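Local coordinates for cellulosome protein dockerin type I (Clostridium thermocellum, PDB 2WZ8), which probably binds plant cell-wall carbohydrate through a family 35 carbohydrate-binding module that forms part of a cellulosomal protein, at residues Tyr55-Ala59 and Gly60-Met64. Sequence-based numbering, arbitrary orientation.
Sequences YVPQA and GTYRM
Tyr62 reaches back across the turn from strand 60-69, putting its hydroxyl onto the main chain of Gln58 and one ring face against Val56. The hydroxyl is the donor: Tyr62 OH lies 2.6 Å from Gln58 O, a short bond between residues four apart. It meets the oxygen at a bent C=O...donor angle of 128°, tilted 24° out of the carbonyl plane. At the ring, Gln58 O lies at the edge, close to the plane, 3.4 Å from Tyr62 CE2.

Val56 comes from the opposite direction and lies over the ring near its phenolic end. Its CG1 stands 4.0 Å from the centroid of the Tyr62 ring, a CH-pi contact displaced toward the rim. Val56 CB packs 3.7 Å from Tyr62 CZ, while Val56 CG2 lies 3.8 Å from Tyr62 OH. The phenol is thus held at its end by the bond and on one face by the valine. Tyr62 chi1 of -68° sets CG beside its own backbone N and anti to its carbonyl carbon, aiming the ring back along the chain to the turn. Gln58 adds its CB, 3.6 Å from Tyr62 OH, before its bent side chain turns away.

Between the bonded residues, Gly60 has a nearly fully extended backbone at a positive phi, a conformation glycine takes readily. Ile146 of strand 140-147 touches both Val56 and Tyr62, tying the pair to the hydrophobic interior. This is a tyrosine corner, of the kind in which the tyrosine hydroxyl bonds the main chain four positions earlier, with glycine two before the tyrosine, here bracing the arch that carries the chain from one sheet of the beta-sandwich to the other.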
loop_
_atom_site.group_PDB
_atom_site.type_symbol
_atom_site.label_atom_id
_atom_site.label_comp_id
_atom_site.label_asym_id
_atom_site.label_seq_id
_atom_site.Cartn_x
_atom_site.Cartn_y
_atom_site.Cartn_z
ATOM N N TYR A 55 -14.181 -0.829 3.996
ATOM C CA TYR A 55 -15.612 -1.099 3.917
ATOM C C TYR A 55 -16.197 -0.729 2.578
ATOM O O TYR A 55 -16.068 0.415 2.121
ATOM C CB TYR A 55 -16.378 -0.320 5.005
ATOM C CG TYR A 55 -17.832 -0.678 5.038
ATOM C CD1 TYR A 55 -18.323 -1.661 5.889
ATOM C CD2 TYR A 55 -18.711 -0.055 4.188
ATOM C CE1 TYR A 55 -19.669 -1.996 5.882
ATOM C CE2 TYR A 55 -20.046 -0.388 4.176
ATOM C CZ TYR A 55 -20.517 -1.355 5.024
ATOM O OH TYR A 55 -21.887 -1.648 5.025
ATOM N N VAL A 56 -16.896 -1.702 1.992
ATOM C CA VAL A 56 -17.749 -1.460 0.820
ATOM C C VAL A 56 -19.119 -2.110 1.003
ATOM O O VAL A 56 -19.247 -3.106 1.684
ATOM C CB VAL A 56 -17.097 -1.942 -0.486
ATOM C CG1 VAL A 56 -15.847 -1.128 -0.815
ATOM C CG2 VAL A 56 -16.829 -3.435 -0.465
ATOM N N PRO A 57 -20.156 -1.541 0.376
ATOM C CA PRO A 57 -21.500 -2.070 0.589
ATOM C C PRO A 57 -21.846 -3.299 -0.249
ATOM O O PRO A 57 -22.861 -3.969 0.004
ATOM C CB PRO A 57 -22.385 -0.910 0.122
ATOM C CG PRO A 57 -21.586 -0.244 -0.892
ATOM C CD PRO A 57 -20.188 -0.262 -0.357
ATOM N N GLN A 58 -21.074 -3.531 -1.289
ATOM C CA GLN A 58 -21.384 -4.553 -2.300
ATOM C C GLN A 58 -20.181 -5.387 -2.618
ATOM O O GLN A 58 -19.078 -4.847 -2.771
ATOM C CB GLN A 58 -21.843 -3.890 -3.610
ATOM C CG GLN A 58 -23.133 -3.169 -3.540
ATOM C CD GLN A 58 -24.320 -4.078 -3.571
ATOM O OE1 GLN A 58 -24.267 -5.236 -4.033
ATOM N NE2 GLN A 58 -25.433 -3.551 -3.124
ATOM N N ALA A 59 -20.378 -6.687 -2.779
ATOM C CA ALA A 59 -19.345 -7.548 -3.305
ATOM C C ALA A 59 -19.062 -7.167 -4.742
ATOM O O ALA A 59 -19.979 -6.854 -5.511
ATOM C CB ALA A 59 -19.743 -9.012 -3.218
ATOM N N GLY A 60 -17.791 -7.176 -5.112
ATOM C CA GLY A 60 -17.393 -6.874 -6.490
ATOM C C GLY A 60 -15.974 -6.416 -6.608
ATOM O O GLY A 60 -15.234 -6.378 -5.661
ATOM N N THR A 61 -15.617 -6.134 -7.832
ATOM C CA THR A 61 -14.285 -5.611 -8.153
ATOM C C THR A 61 -14.314 -4.086 -8.072
ATOM O O THR A 61 -15.194 -3.393 -8.629
ATOM C CB THR A 61 -13.800 -6.100 -9.538
ATOM O OG1 THR A 61 -13.705 -7.533 -9.522
ATOM C CG2 THR A 61 -12.459 -5.479 -9.896
ATOM N N TYR A 62 -13.328 -3.573 -7.336
ATOM C CA TYR A 62 -13.172 -2.143 -7.134
ATOM C C TYR A 62 -11.813 -1.724 -7.631
ATOM O O TYR A 62 -10.875 -2.521 -7.692
ATOM C CB TYR A 62 -13.294 -1.796 -5.647
ATOM C CG TYR A 62 -14.685 -1.998 -5.120
ATOM C CD1 TYR A 62 -15.544 -0.918 -4.948
ATOM C CD2 TYR A 62 -15.161 -3.277 -4.798
ATOM C CE1 TYR A 62 -16.835 -1.096 -4.488
ATOM C CE2 TYR A 62 -16.447 -3.456 -4.333
ATOM C CZ TYR A 62 -17.275 -2.364 -4.167
ATOM O OH TYR A 62 -18.568 -2.498 -3.713
ATOM N N ARG A 63 -11.694 -0.438 -7.880
ATOM C CA ARG A 63 -10.392 0.150 -8.210
ATOM C C ARG A 63 -9.798 0.718 -6.938
ATOM O O ARG A 63 -10.393 1.586 -6.291
ATOM C CB ARG A 63 -10.561 1.246 -9.257
ATOM C CG ARG A 63 -10.779 0.662 -10.634
ATOM C CD ARG A 63 -10.807 1.729 -11.717
ATOM N NE ARG A 63 -11.943 2.633 -11.549
ATOM C CZ ARG A 63 -11.887 3.823 -10.952
ATOM N NH1 ARG A 63 -10.730 4.274 -10.454
ATOM N NH2 ARG A 63 -12.994 4.564 -10.849
ATOM N N MET A 64 -8.609 0.243 -6.619
ATOM C CA MET A 64 -7.849 0.740 -5.470
ATOM C C MET A 64 -6.756 1.659 -6.001
ATOM O O MET A 64 -5.850 1.253 -6.751
ATOM C CB MET A 64 -7.210 -0.398 -4.684
ATOM C CG MET A 64 -6.347 0.112 -3.535
ATOM S SD MET A 64 -5.677 -1.197 -2.477
ATOM C CE MET A 64 -4.622 -2.133 -3.588
#